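Local coordinates for protein endoglucanase (Uncultured bacterium, PDB 3X17) that probably hydrolyses internal beta-1,4-glucosidic bonds of cellulose as a family 9 endoglucanase with an N-terminal Ig-like domain and an (alpha/alpha)6 barrel, at residues D240-H245 with Q273-A278; A280-A285 with A302-A307; Y268-Q273 with G315-Y320; K182-T187 with L230-R235. One frame throughout, in Å; residues are numbered along the deposited sequence.

In the fold
Four contacts in one region of the catalytic domain illustrate how chemistry follows place. Contacts 1, 2 and 4 are buried, whereas contact 3 is partly open to solvent. Helix 272-288 serves contacts 1, 2 and 3: its first turns meet a strand and a loop through directed polar bonds, while farther along, in contact 2, it meets helix 294-312 through alanines and one indole. Contacts 1, 3 and 4 all reach the same small mixed sheet, and Gln-273 is common to contacts 1 and 3. Contact 4, beside the zinc site, packs round a tryptophan, with a buried lysine laid over one face of its indole. Waters bridge the segments in contact 3.

Contact 1 (D240-H245 with Q273-A278); sequences DGAVYH and QDTAKA
Val-243, Asp-274 and Thr-275 account for most of the surface buried where the start of strand 243-249 lies against the first turns of helix 272-288, and they pair backbone with side chain as well as side chain with side chain. Thr-275 OG1 accepts the N-H of Val-243 at 3.0 Å, with an angle of 148° at the hydrogen. It is also bonded to the carbonyl of Thr-271 one turn earlier, so the hydroxyl accepts from the strand and donates back into its own helix start. Its methyl CG2 meets the same segment a little earlier, 3.5 Å from Gly-241 O. Val-243 directs its side chain at the helix: with CG2 held anti to its own carbonyl carbon, this branch reaches Ala-278 CB at 4.0 Å and also rests on the CA of Thr-275. Asp-274, one residue before the threonine, carries the second polar link. Its OD2 meets the edge of the His-245 ring near the ring plane and accepts from ND1; the modelled separation of 2.5 Å is very short, so its exact value is doubtful. Ring and carboxylate planes are inclined by 45°. The other oxygen, OD1, is bonded to Thr-185 OG1, and His-245 NE2 is held by the carbonyl of Pro-330, so each partner is also gripped through its second polar atom. Gln-273, whose side chain is about 5 Å from a bound calcium ion, approaches the imidazole obliquely. The result is a His-carboxylate pair joining a small mixed sheet to the beginning of a helix in the (alpha/alpha)6 barrel of a family 9 glycoside hydrolase.

Contact 2 (A280-A285 with A302-A307); sequences AAWAMA and AAAEQA
Trp-282 and Ala-304 mark the place where segments 280-285 and 302-307, on helices 272-288 and 294-312, come nearest, their CA atoms 5.6 Å apart. The two segments run roughly antiparallel, at 147° between their N-to-C directions, and their axes approach to 8.1 Å. Such closeness is possible because small residues face the neighbour. Trp-282 supplies the one bulky group. Its CG lies anti to the carbonyl carbon, chi1 -75°, and the indole spreads over the surface of the second helix. Ala-303 CB sits over one face of the six-membered ring, 3.8 Å from its centroid and 15° off the ring normal, a CH-pi contact. Ala-307, one turn farther on, brings its methyl to the edge of the same ring near the plane, 4.3 Å from CZ3. At the root of the tryptophan, CB packs on Ala-304 CB at 3.9 Å. Ala-283 takes the neighbouring position and touches the same Ala-304 methyl through its own CB. Beyond the pair, Phe-234 of helix 221-235 stacks with the indole and Leu-230 and Leu-233 also touch it, while helix 337-351 adds Trp-342 and Glu-346 along the flank of helix 272-288. With methyl groups and an aromatic ring doing the work, cohesion between these two segments probably comes from dispersion, CH-pi contact and the exclusion of water, with shape, rather than directed polar bonds, setting their spacing.

Contact 3 (Y268-Q273 with G315-Y320); sequences YRITTQ and GPILDY
Thr-272 and Ile-317 exchange two hydrogen bonds where the turn from strand 265-271 into helix 272-288 meets an irregular loop. The amide of Thr-272 donates to Ile-317 O at 3.0 Å, and the amide of Ile-317 answers by donating to Thr-272 OG1 at 2.9 Å and a nearly straight 167°. With chi1 at 49°, OG1 lies between the backbone N and the carbonyl carbon, which turns it to this amide; the hydroxyl is also bonded to Asp-336 OD2. Ile-317 O further receives a CA-H...O contact from Thr-271. Farther along the loop, Tyr-320 OH accepts from Gln-273 NE2 at 3.0 Å, the oxygen lying close to the amide plane, and is bonded in turn to the carbonyl of Asp-333. That NE2 also bonds to Thr-185 OG1, and Gln-273 OE1 accepts from Lys-277 NZ. Thr-271 OG1, by contrast, is buried without a partner in the model. Toward solvent, waters take over: one accepts from Asp-319 N and donates to Ile-270 O, 2.9 Å from each. Another joins Arg-269 NH1 to Asp-319 OD2, which are 4.5 Å apart, too far for a direct ion pair. Apolar filling comes from the CD1 atoms of Ile-270 and Ile-317, 3.8 Å apart, and from Leu-318 CD2 against Gln-273 CG. These bonds bind the helix start to the long loop joining two barrel helices, whose later residues Asp-333 and Asp-335 belong to a calcium site.

Contact 4 (K182-T187 with L230-R235); sequences KYVTTT and LEWLFR
Val-184 and Leu-233 are the backbone neighbours here, their CA atoms 6.9 Å apart, where strand 182-183 runs into helix 184-200 and faces the last turns of helix 221-235. Trp-232 buries the most surface. Because its CG is anti to the backbone N, chi1 -176°, the indole reaches across to the other segment. Lys-182 passes obliquely over one face, with CD above the rim, CB 3.5 Å from CH2 and CE 3.4 Å from NE1. A bend at chi3, -61°, brings NZ beside NE1 as well; both are donors, and both bond to the carbonyl of Ala-170. The ammonium also has a salt bridge to Asp-152 and a bond to Gly-172 O, consistent with a charge well compensated in a buried place. This end of the contact borders the zinc site: the lysine side chain is about 6 Å from the metal and touches its ligand Cys-132. Both helices belong to the (alpha/alpha)6 barrel, and the short strand before helix 184-200 is an outer member of the mixed sheet that flanks it. Thr-187 meets the indole nearly at a right angle, OG1 3.8 Å from CZ3, while that hydroxyl donates to Tyr-183 O, which also accepts the backbone N-H of Thr-187. Thr-187 CG2 and Leu-233 CD2 run alongside in opposing directions, 3.8 Å apart. The same leucine branch meets Val-184 CG2 at 3.9 Å, and the valine methyl leans obliquely on CZ3 of the tryptophan.

Contact 1 (D240-H245 with Q273-A278)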
loop_
_atom_site.group_PDB
_atom_site.type_symbol
_atom_site.label_atom_id
_atom_site.label_comp_id
_atom_site.label_asym_id
_atom_site.label_seq_id
_atom_site.Cartn_x
_atom_site.Cartn_y
_atom_site.Cartn_z
ATOM N N ASP A 240 -23.903 -13.854 13.916
ATOM C CA ASP A 240 -24.097 -14.881 12.904
ATOM C C ASP A 240 -22.856 -14.993 11.994
ATOM O O ASP A 240 -22.757 -15.919 11.195
ATOM C CB ASP A 240 -25.414 -14.691 12.120
ATOM C CG ASP A 240 -25.459 -13.378 11.338
ATOM O OD1 ASP A 240 -24.575 -12.523 11.534
ATOM O OD2 ASP A 240 -26.437 -13.171 10.597
ATOM N N GLY A 241 -21.885 -14.085 12.177
ATOM C CA GLY A 241 -20.625 -14.145 11.413
ATOM C C GLY A 241 -20.531 -13.111 10.330
ATOM O O GLY A 241 -19.438 -12.827 9.831
ATOM N N ALA A 242 -21.639 -12.433 10.035
ATOM C CA ALA A 242 -21.601 -11.349 9.054
ATOM C C ALA A 242 -20.822 -10.128 9.585
ATOM O O ALA A 242 -20.749 -9.917 10.780
ATOM C CB ALA A 242 -23.033 -10.943 8.635
ATOM N N VAL A 243 -20.240 -9.339 8.686
ATOM C CA VAL A 243 -19.365 -8.234 9.080
ATOM C C VAL A 243 -19.866 -6.910 8.503
ATOM O O VAL A 243 -20.202 -6.837 7.317
ATOM C CB VAL A 243 -17.880 -8.481 8.663
ATOM C CG1 VAL A 243 -16.978 -7.289 9.052
ATOM C CG2 VAL A 243 -17.361 -9.744 9.322
ATOM N N TYR A 244 -20.073 -5.923 9.381
ATOM C CA TYR A 244 -20.544 -4.597 8.966
ATOM C C TYR A 244 -19.528 -3.933 8.061
ATOM O O TYR A 244 -18.329 -4.231 8.118
ATOM C CB TYR A 244 -20.843 -3.693 10.187
ATOM C CG TYR A 244 -21.974 -4.214 11.050
ATOM C CD1 TYR A 244 -23.283 -4.245 10.567
ATOM C CD2 TYR A 244 -21.727 -4.743 12.317
ATOM C CE1 TYR A 244 -24.324 -4.751 11.339
ATOM C CE2 TYR A 244 -22.755 -5.253 13.104
ATOM C CZ TYR A 244 -24.051 -5.267 12.604
ATOM O OH TYR A 244 -25.083 -5.795 13.361
ATOM N N HIS A 245 -20.005 -3.012 7.236
ATOM C CA HIS A 245 -19.225 -2.544 6.108
ATOM C C HIS A 245 -18.249 -1.461 6.526
ATOM O O HIS A 245 -17.124 -1.412 6.054
ATOM C CB HIS A 245 -20.146 -2.011 5.023
ATOM C CG HIS A 245 -19.430 -1.383 3.874
ATOM N ND1 HIS A 245 -18.503 -2.070 3.110
ATOM C CD2 HIS A 245 -19.625 -0.195 3.252
ATOM C CE1 HIS A 245 -18.133 -1.314 2.091
ATOM N NE2 HIS A 245 -18.769 -0.157 2.176
ATOM N N GLN A 273 -18.858 -9.412 0.747
ATOM C CA GLN A 273 -17.425 -9.168 0.471
ATOM C C GLN A 273 -16.619 -8.818 1.722
ATOM O O GLN A 273 -15.506 -9.298 1.904
ATOM C CB GLN A 273 -17.187 -8.142 -0.665
ATOM C CG GLN A 273 -17.738 -6.740 -0.422
ATOM C CD GLN A 273 -16.691 -5.760 0.100
ATOM O OE1 GLN A 273 -15.555 -6.148 0.423
ATOM N NE2 GLN A 273 -17.079 -4.486 0.231
ATOM N N ASP A 274 -17.178 -7.968 2.578
ATOM C CA ASP A 274 -16.523 -7.626 3.826
ATOM C C ASP A 274 -16.429 -8.857 4.711
ATOM O O ASP A 274 -15.421 -9.054 5.401
ATOM C CB ASP A 274 -17.244 -6.484 4.565
ATOM C CG ASP A 274 -17.052 -5.126 3.887
ATOM O OD1 ASP A 274 -15.885 -4.737 3.657
ATOM O OD2 ASP A 274 -18.073 -4.426 3.627
ATOM N N THR A 275 -17.499 -9.648 4.748
ATOM C CA THR A 275 -17.522 -10.821 5.595
ATOM C C THR A 275 -16.395 -11.803 5.164
ATOM O O THR A 275 -15.611 -12.307 5.990
ATOM C CB THR A 275 -18.927 -11.483 5.537
ATOM O OG1 THR A 275 -19.921 -10.555 6.009
ATOM C CG2 THR A 275 -18.975 -12.732 6.374
ATOM N N ALA A 276 -16.243 -11.962 3.853
ATOM C CA ALA A 276 -15.237 -12.882 3.288
ATOM C C ALA A 276 -13.804 -12.310 3.429
ATOM O O ALA A 276 -12.891 -13.019 3.847
ATOM C CB ALA A 276 -15.566 -13.154 1.798
ATOM N N LYS A 277 -13.619 -11.024 3.139
ATOM C CA LYS A 277 -12.329 -10.378 3.404
ATOM C C LYS A 277 -11.891 -10.534 4.861
ATOM O O LYS A 277 -10.751 -10.891 5.134
ATOM C CB LYS A 277 -12.342 -8.896 3.060
ATOM C CG LYS A 277 -12.217 -8.568 1.577
ATOM C CD LYS A 277 -12.492 -7.078 1.372
ATOM C CE LYS A 277 -12.118 -6.588 -0.022
ATOM N NZ LYS A 277 -13.278 -6.789 -0.954
ATOM N N ALA A 278 -12.822 -10.377 5.801
ATOM C CA ALA A 278 -12.426 -10.457 7.195
ATOM C C ALA A 278 -12.115 -11.906 7.529
ATOM O O ALA A 278 -11.159 -12.188 8.232
ATOM C CB ALA A 278 -13.533 -9.914 8.095
#

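Contact 2 (A280-A285 with A302-A307)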
loop_
_atom_site.group_PDB
_atom_site.type_symbol
_atom_site.label_atom_id
_atom_site.label_comp_id
_atom_site.label_asym_id
_atom_site.label_seq_id
_atom_site.Cartn_x
_atom_site.Cartn_y
_atom_site.Cartn_z
ATOM N N ALA A 280 -10.803 -14.022 5.496
ATOM C CA ALA A 280 -9.492 -14.327 4.924
ATOM C C ALA A 280 -8.381 -13.773 5.832
ATOM O O ALA A 280 -7.435 -14.481 6.195
ATOM C CB ALA A 280 -9.376 -13.767 3.484
ATOM N N ALA A 281 -8.537 -12.538 6.266
ATOM C CA ALA A 281 -7.477 -11.896 7.044
ATOM C C ALA A 281 -7.315 -12.576 8.384
ATOM O O ALA A 281 -6.187 -12.858 8.806
ATOM C CB ALA A 281 -7.749 -10.413 7.216
ATOM N N TRP A 282 -8.438 -12.891 9.023
ATOM C CA TRP A 282 -8.432 -13.621 10.286
ATOM C C TRP A 282 -7.798 -15.013 10.139
ATOM O O TRP A 282 -7.144 -15.489 11.062
ATOM C CB TRP A 282 -9.847 -13.826 10.813
ATOM C CG TRP A 282 -10.475 -12.618 11.398
ATOM C CD1 TRP A 282 -9.853 -11.609 12.095
ATOM C CD2 TRP A 282 -11.868 -12.283 11.360
ATOM N NE1 TRP A 282 -10.772 -10.644 12.441
ATOM C CE2 TRP A 282 -12.023 -11.058 12.054
ATOM C CE3 TRP A 282 -12.991 -12.873 10.768
ATOM C CZ2 TRP A 282 -13.260 -10.427 12.188
ATOM C CZ3 TRP A 282 -14.230 -12.226 10.888
ATOM C CH2 TRP A 282 -14.356 -11.041 11.610
ATOM N N ALA A 283 -8.158 -15.739 9.090
ATOM C CA ALA A 283 -7.563 -17.075 8.880
ATOM C C ALA A 283 -6.053 -16.981 8.638
ATOM O O ALA A 283 -5.290 -17.819 9.110
ATOM C CB ALA A 283 -8.235 -17.805 7.741
ATOM N N MET A 284 -5.618 -15.985 7.865
ATOM C CA MET A 284 -4.193 -15.665 7.816
ATOM C C MET A 284 -3.563 -15.435 9.193
ATOM O O MET A 284 -2.449 -15.849 9.434
ATOM C CB MET A 284 -3.925 -14.467 6.907
ATOM C CG MET A 284 -4.040 -14.808 5.445
ATOM S SD MET A 284 -4.015 -13.316 4.438
ATOM C CE MET A 284 -2.242 -13.018 4.391
ATOM N N ALA A 285 -4.221 -14.658 10.045
ATOM C CA ALA A 285 -3.635 -14.305 11.339
ATOM C C ALA A 285 -3.562 -15.548 12.206
ATOM O O ALA A 285 -2.659 -15.682 13.047
ATOM C CB ALA A 285 -4.470 -13.227 12.037
ATOM N N ALA A 302 -11.713 -18.768 15.065
ATOM C CA ALA A 302 -13.147 -18.969 15.349
ATOM C C ALA A 302 -13.984 -17.968 14.579
ATOM O O ALA A 302 -15.003 -18.322 13.972
ATOM C CB ALA A 302 -13.437 -18.881 16.862
ATOM N N ALA A 303 -13.529 -16.717 14.580
ATOM C CA ALA A 303 -14.212 -15.661 13.870
ATOM C C ALA A 303 -14.287 -15.975 12.374
ATOM O O ALA A 303 -15.338 -15.815 11.747
ATOM C CB ALA A 303 -13.494 -14.346 14.095
ATOM N N ALA A 304 -13.159 -16.379 11.793
ATOM C CA ALA A 304 -13.119 -16.690 10.351
ATOM C C ALA A 304 -14.107 -17.807 10.024
ATOM O O ALA A 304 -14.794 -17.767 8.995
ATOM C CB ALA A 304 -11.683 -17.084 9.878
ATOM N N GLU A 305 -14.173 -18.797 10.902
ATOM C CA GLU A 305 -15.036 -19.965 10.706
ATOM C C GLU A 305 -16.517 -19.607 10.772
ATOM O O GLU A 305 -17.333 -20.177 10.043
ATOM C CB GLU A 305 -14.706 -21.068 11.729
ATOM C CG GLU A 305 -13.364 -21.751 11.470
ATOM C CD GLU A 305 -12.935 -22.726 12.583
ATOM O OE1 GLU A 305 -13.258 -22.489 13.767
ATOM O OE2 GLU A 305 -12.196 -23.685 12.279
ATOM N N GLN A 306 -16.860 -18.649 11.628
ATOM C CA GLN A 306 -18.254 -18.253 11.822
ATOM C C GLN A 306 -18.700 -17.402 10.625
ATOM O O GLN A 306 -19.775 -17.595 10.081
ATOM C CB GLN A 306 -18.375 -17.476 13.150
ATOM C CG GLN A 306 -19.776 -16.988 13.522
ATOM C CD GLN A 306 -20.801 -18.114 13.537
ATOM O OE1 GLN A 306 -20.581 -19.164 14.151
ATOM N NE2 GLN A 306 -21.898 -17.932 12.795
ATOM N N ALA A 307 -17.835 -16.494 10.197
ATOM C CA ALA A 307 -18.016 -15.763 8.960
ATOM C C ALA A 307 -18.219 -16.665 7.737
ATOM O O ALA A 307 -19.054 -16.387 6.888
ATOM C CB ALA A 307 -16.838 -14.839 8.733
#

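Contact 3 (Y268-Q273 with G315-Y320)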
loop_
_atom_site.group_PDB
_atom_site.type_symbol
_atom_site.label_atom_id
_atom_site.label_comp_id
_atom_site.label_asym_id
_atom_site.label_seq_id
_atom_site.Cartn_x
_atom_site.Cartn_y
_atom_site.Cartn_z
ATOM N N TYR A 268 -22.579 0.873 9.466
ATOM C CA TYR A 268 -23.353 0.635 8.251
ATOM C C TYR A 268 -23.556 -0.862 8.020
ATOM O O TYR A 268 -22.915 -1.688 8.674
ATOM C CB TYR A 268 -22.653 1.301 7.073
ATOM C CG TYR A 268 -22.747 2.820 7.113
ATOM C CD1 TYR A 268 -22.016 3.552 8.038
ATOM C CD2 TYR A 268 -23.706 3.494 6.359
ATOM C CE1 TYR A 268 -22.121 4.911 8.112
ATOM C CE2 TYR A 268 -23.820 4.868 6.428
ATOM C CZ TYR A 268 -23.024 5.563 7.303
ATOM O OH TYR A 268 -23.156 6.916 7.422
ATOM N N ARG A 269 -24.425 -1.203 7.072
ATOM C CA ARG A 269 -24.992 -2.534 6.982
ATOM C C ARG A 269 -23.948 -3.546 6.510
ATOM O O ARG A 269 -22.968 -3.177 5.860
ATOM C CB ARG A 269 -26.150 -2.524 5.989
ATOM C CG ARG A 269 -25.677 -2.361 4.534
ATOM C CD ARG A 269 -26.837 -2.259 3.574
ATOM N NE ARG A 269 -27.691 -1.129 3.897
ATOM C CZ ARG A 269 -28.987 -1.069 3.613
ATOM N NH1 ARG A 269 -29.582 -2.061 2.944
ATOM N NH2 ARG A 269 -29.683 0.005 3.967
ATOM N N ILE A 270 -24.164 -4.817 6.843
ATOM C CA ILE A 270 -23.231 -5.860 6.452
ATOM C C ILE A 270 -23.130 -6.006 4.929
ATOM O O ILE A 270 -24.059 -5.674 4.182
ATOM C CB ILE A 270 -23.574 -7.216 7.059
ATOM C CG1 ILE A 270 -24.944 -7.700 6.574
ATOM C CG2 ILE A 270 -23.524 -7.159 8.592
ATOM C CD1 ILE A 270 -24.910 -8.885 5.592
ATOM N N THR A 271 -22.071 -6.704 4.521
ATOM C CA THR A 271 -21.796 -7.002 3.140
ATOM C C THR A 271 -21.101 -8.370 3.152
ATOM O O THR A 271 -20.391 -8.697 4.114
ATOM C CB THR A 271 -20.837 -5.927 2.646
ATOM O OG1 THR A 271 -21.528 -4.962 1.838
ATOM C CG2 THR A 271 -19.663 -6.492 1.992
ATOM N N THR A 272 -21.368 -9.199 2.143
ATOM C CA THR A 272 -20.688 -10.489 2.018
ATOM C C THR A 272 -19.218 -10.366 1.618
ATOM O O THR A 272 -18.412 -11.133 2.109
ATOM C CB THR A 272 -21.416 -11.446 1.047
ATOM O OG1 THR A 272 -21.707 -10.750 -0.173
ATOM C CG2 THR A 272 -22.723 -11.918 1.670
ATOM N N GLN A 273 -18.858 -9.412 0.747
ATOM C CA GLN A 273 -17.425 -9.168 0.471
ATOM C C GLN A 273 -16.619 -8.818 1.722
ATOM O O GLN A 273 -15.506 -9.298 1.904
ATOM C CB GLN A 273 -17.187 -8.142 -0.665
ATOM C CG GLN A 273 -17.738 -6.740 -0.422
ATOM C CD GLN A 273 -16.691 -5.760 0.100
ATOM O OE1 GLN A 273 -15.555 -6.148 0.423
ATOM N NE2 GLN A 273 -17.079 -4.486 0.231
ATOM N N GLY A 315 -26.434 -15.788 -0.240
ATOM C CA GLY A 315 -26.074 -15.266 -1.566
ATOM C C GLY A 315 -25.343 -13.930 -1.402
ATOM O O GLY A 315 -25.125 -13.456 -0.284
ATOM N N PRO A 316 -24.948 -13.319 -2.517
ATOM C CA PRO A 316 -24.294 -12.026 -2.499
ATOM C C PRO A 316 -25.142 -11.007 -1.745
ATOM O O PRO A 316 -26.331 -10.896 -2.001
ATOM C CB PRO A 316 -24.231 -11.670 -3.980
ATOM C CG PRO A 316 -24.052 -13.036 -4.645
ATOM C CD PRO A 316 -24.979 -13.914 -3.867
ATOM N N ILE A 317 -24.534 -10.278 -0.817
ATOM C CA ILE A 317 -25.172 -9.107 -0.252
ATOM C C ILE A 317 -24.248 -7.923 -0.445
ATOM O O ILE A 317 -23.290 -7.728 0.306
ATOM C CB ILE A 317 -25.480 -9.306 1.260
ATOM C CG1 ILE A 317 -26.392 -10.521 1.439
ATOM C CG2 ILE A 317 -26.130 -8.029 1.863
ATOM C CD1 ILE A 317 -26.657 -10.906 2.887
ATOM N N LEU A 318 -24.548 -7.118 -1.451
ATOM C CA LEU A 318 -23.635 -6.101 -1.859
ATOM C C LEU A 318 -24.395 -4.812 -2.121
ATOM O O LEU A 318 -24.325 -4.249 -3.210
ATOM C CB LEU A 318 -22.869 -6.568 -3.105
ATOM C CG LEU A 318 -22.022 -7.840 -2.842
ATOM C CD1 LEU A 318 -21.512 -8.495 -4.110
ATOM C CD2 LEU A 318 -20.855 -7.537 -1.926
ATOM N N ASP A 319 -25.115 -4.336 -1.113
ATOM C CA ASP A 319 -25.908 -3.109 -1.259
ATOM C C ASP A 319 -25.179 -1.911 -0.702
ATOM O O ASP A 319 -24.806 -1.893 0.485
ATOM C CB ASP A 319 -27.241 -3.254 -0.521
ATOM C CG ASP A 319 -28.058 -4.404 -1.037
ATOM O OD1 ASP A 319 -28.146 -4.561 -2.279
ATOM O OD2 ASP A 319 -28.638 -5.124 -0.202
ATOM N N TYR A 320 -25.082 -0.877 -1.514
ATOM C CA TYR A 320 -24.365 0.330 -1.149
ATOM C C TYR A 320 -25.244 1.563 -1.402
ATOM O O TYR A 320 -24.988 2.335 -2.321
ATOM C CB TYR A 320 -23.035 0.435 -1.918
ATOM C CG TYR A 320 -22.107 -0.771 -1.731
ATOM C CD1 TYR A 320 -21.337 -0.914 -0.586
ATOM C CD2 TYR A 320 -22.025 -1.764 -2.699
ATOM C CE1 TYR A 320 -20.496 -2.016 -0.417
ATOM C CE2 TYR A 320 -21.226 -2.885 -2.526
ATOM C CZ TYR A 320 -20.420 -2.980 -1.413
ATOM O OH TYR A 320 -19.611 -4.085 -1.258
HETATM O O HOH W 1 -22.785 -1.528 2.911
HETATM O O HOH W 2 -28.515 -5.091 2.272
HETATM O O HOH W 3 -25.145 -4.559 1.738
#

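Contact 4 (K182-T187 with L230-R235)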
loop_
_atom_site.group_PDB
_atom_site.type_symbol
_atom_site.label_atom_id
_atom_site.label_comp_id
_atom_site.label_asym_id
_atom_site.label_seq_id
_atom_site.Cartn_x
_atom_site.Cartn_y
_atom_site.Cartn_z
ATOM N N LYS A 182 -13.791 4.456 9.280
ATOM C CA LYS A 182 -13.119 3.175 9.430
ATOM C C LYS A 182 -13.889 2.177 8.579
ATOM O O LYS A 182 -15.107 2.177 8.562
ATOM C CB LYS A 182 -13.132 2.744 10.889
ATOM C CG LYS A 182 -12.578 3.835 11.854
ATOM C CD LYS A 182 -12.411 3.317 13.277
ATOM C CE LYS A 182 -13.733 2.869 13.889
ATOM N NZ LYS A 182 -13.615 2.752 15.403
ATOM N N TYR A 183 -13.187 1.457 7.731
ATOM C CA TYR A 183 -13.877 0.767 6.644
ATOM C C TYR A 183 -13.360 -0.644 6.601
ATOM O O TYR A 183 -12.157 -0.852 6.528
ATOM C CB TYR A 183 -13.543 1.431 5.320
ATOM C CG TYR A 183 -13.893 2.880 5.226
ATOM C CD1 TYR A 183 -12.977 3.844 5.623
ATOM C CD2 TYR A 183 -15.054 3.291 4.563
ATOM C CE1 TYR A 183 -13.212 5.172 5.417
ATOM C CE2 TYR A 183 -15.297 4.639 4.325
ATOM C CZ TYR A 183 -14.403 5.572 4.795
ATOM O OH TYR A 183 -14.645 6.917 4.605
ATOM N N VAL A 184 -14.251 -1.618 6.670
ATOM C CA VAL A 184 -13.803 -2.999 6.732
ATOM C C VAL A 184 -13.074 -3.441 5.441
ATOM O O VAL A 184 -12.183 -4.311 5.475
ATOM C CB VAL A 184 -14.960 -3.955 7.015
ATOM C CG1 VAL A 184 -14.538 -5.390 6.648
ATOM C CG2 VAL A 184 -15.327 -3.905 8.494
ATOM N N THR A 185 -13.400 -2.790 4.328
ATOM C CA THR A 185 -13.026 -3.290 3.016
ATOM C C THR A 185 -11.531 -3.034 2.792
ATOM O O THR A 185 -10.810 -3.899 2.306
ATOM C CB THR A 185 -13.904 -2.628 1.901
ATOM O OG1 THR A 185 -15.301 -2.821 2.214
ATOM C CG2 THR A 185 -13.606 -3.236 0.526
ATOM N N THR A 186 -11.043 -1.905 3.294
ATOM C CA THR A 186 -9.620 -1.580 3.227
ATOM C C THR A 186 -8.856 -2.137 4.423
ATOM O O THR A 186 -7.698 -2.523 4.286
ATOM C CB THR A 186 -9.392 -0.043 3.168
ATOM O OG1 THR A 186 -10.265 0.585 4.114
ATOM C CG2 THR A 186 -9.668 0.517 1.754
ATOM N N THR A 187 -9.474 -2.113 5.603
ATOM C CA THR A 187 -8.827 -2.600 6.811
ATOM C C THR A 187 -8.443 -4.059 6.671
ATOM O O THR A 187 -7.349 -4.447 7.070
ATOM C CB THR A 187 -9.718 -2.444 8.097
ATOM O OG1 THR A 187 -9.870 -1.059 8.396
ATOM C CG2 THR A 187 -9.035 -3.108 9.356
ATOM N N LEU A 230 -7.233 -6.009 13.391
ATOM C CA LEU A 230 -8.061 -7.211 13.380
ATOM C C LEU A 230 -9.047 -7.237 14.547
ATOM O O LEU A 230 -10.164 -7.774 14.419
ATOM C CB LEU A 230 -7.182 -8.451 13.437
ATOM C CG LEU A 230 -6.257 -8.631 12.221
ATOM C CD1 LEU A 230 -5.514 -9.927 12.421
ATOM C CD2 LEU A 230 -7.132 -8.694 10.964
ATOM N N GLU A 231 -8.613 -6.701 15.691
ATOM C CA GLU A 231 -9.486 -6.607 16.872
ATOM C C GLU A 231 -10.681 -5.679 16.658
ATOM O O GLU A 231 -11.797 -5.956 17.125
ATOM C CB GLU A 231 -8.673 -6.228 18.107
ATOM C CG GLU A 231 -7.865 -7.429 18.583
ATOM C CD GLU A 231 -7.112 -7.220 19.893
ATOM O OE1 GLU A 231 -6.661 -6.081 20.155
ATOM O OE2 GLU A 231 -6.873 -8.235 20.607
ATOM N N TRP A 232 -10.474 -4.661 15.838
ATOM C CA TRP A 232 -11.579 -3.846 15.361
ATOM C C TRP A 232 -12.529 -4.574 14.436
ATOM O O TRP A 232 -13.738 -4.476 14.596
ATOM C CB TRP A 232 -11.078 -2.575 14.697
ATOM C CG TRP A 232 -12.214 -1.733 14.308
ATOM C CD1 TRP A 232 -13.103 -1.119 15.147
ATOM C CD2 TRP A 232 -12.698 -1.506 12.978
ATOM N NE1 TRP A 232 -14.062 -0.463 14.419
ATOM C CE2 TRP A 232 -13.871 -0.728 13.090
ATOM C CE3 TRP A 232 -12.212 -1.811 11.705
ATOM C CZ2 TRP A 232 -14.577 -0.287 11.986
ATOM C CZ3 TRP A 232 -12.929 -1.375 10.597
ATOM C CH2 TRP A 232 -14.107 -0.637 10.751
ATOM N N LEU A 233 -11.991 -5.347 13.490
ATOM C CA LEU A 233 -12.803 -6.306 12.737
ATOM C C LEU A 233 -13.700 -7.216 13.600
ATOM O O LEU A 233 -14.861 -7.454 13.238
ATOM C CB LEU A 233 -11.938 -7.160 11.785
ATOM C CG LEU A 233 -11.174 -6.447 10.657
ATOM C CD1 LEU A 233 -10.626 -7.467 9.623
ATOM C CD2 LEU A 233 -12.043 -5.344 9.945
ATOM N N PHE A 234 -13.158 -7.791 14.683
ATOM C CA PHE A 234 -13.988 -8.561 15.607
ATOM C C PHE A 234 -15.223 -7.747 16.048
ATOM O O PHE A 234 -16.339 -8.271 16.064
ATOM C CB PHE A 234 -13.207 -9.019 16.860
ATOM C CG PHE A 234 -12.111 -10.018 16.577
ATOM C CD1 PHE A 234 -12.286 -11.039 15.636
ATOM C CD2 PHE A 234 -10.933 -9.989 17.323
ATOM C CE1 PHE A 234 -11.251 -11.946 15.373
ATOM C CE2 PHE A 234 -9.939 -10.960 17.142
ATOM C CZ PHE A 234 -10.089 -11.925 16.151
ATOM N N ARG A 235 -15.021 -6.479 16.404
ATOM C CA ARG A 235 -16.131 -5.657 16.936
ATOM C C ARG A 235 -17.130 -5.354 15.821
ATOM O O ARG A 235 -18.271 -4.972 16.093
ATOM C CB ARG A 235 -15.603 -4.367 17.574
ATOM C CG ARG A 235 -14.527 -4.581 18.682
ATOM C CD ARG A 235 -13.874 -3.258 19.141
ATOM N NE ARG A 235 -12.737 -3.521 20.022
ATOM C CZ ARG A 235 -11.436 -3.346 19.716
ATOM N NH1 ARG A 235 -11.034 -2.654 18.641
ATOM N NH2 ARG A 235 -10.518 -3.777 20.567
#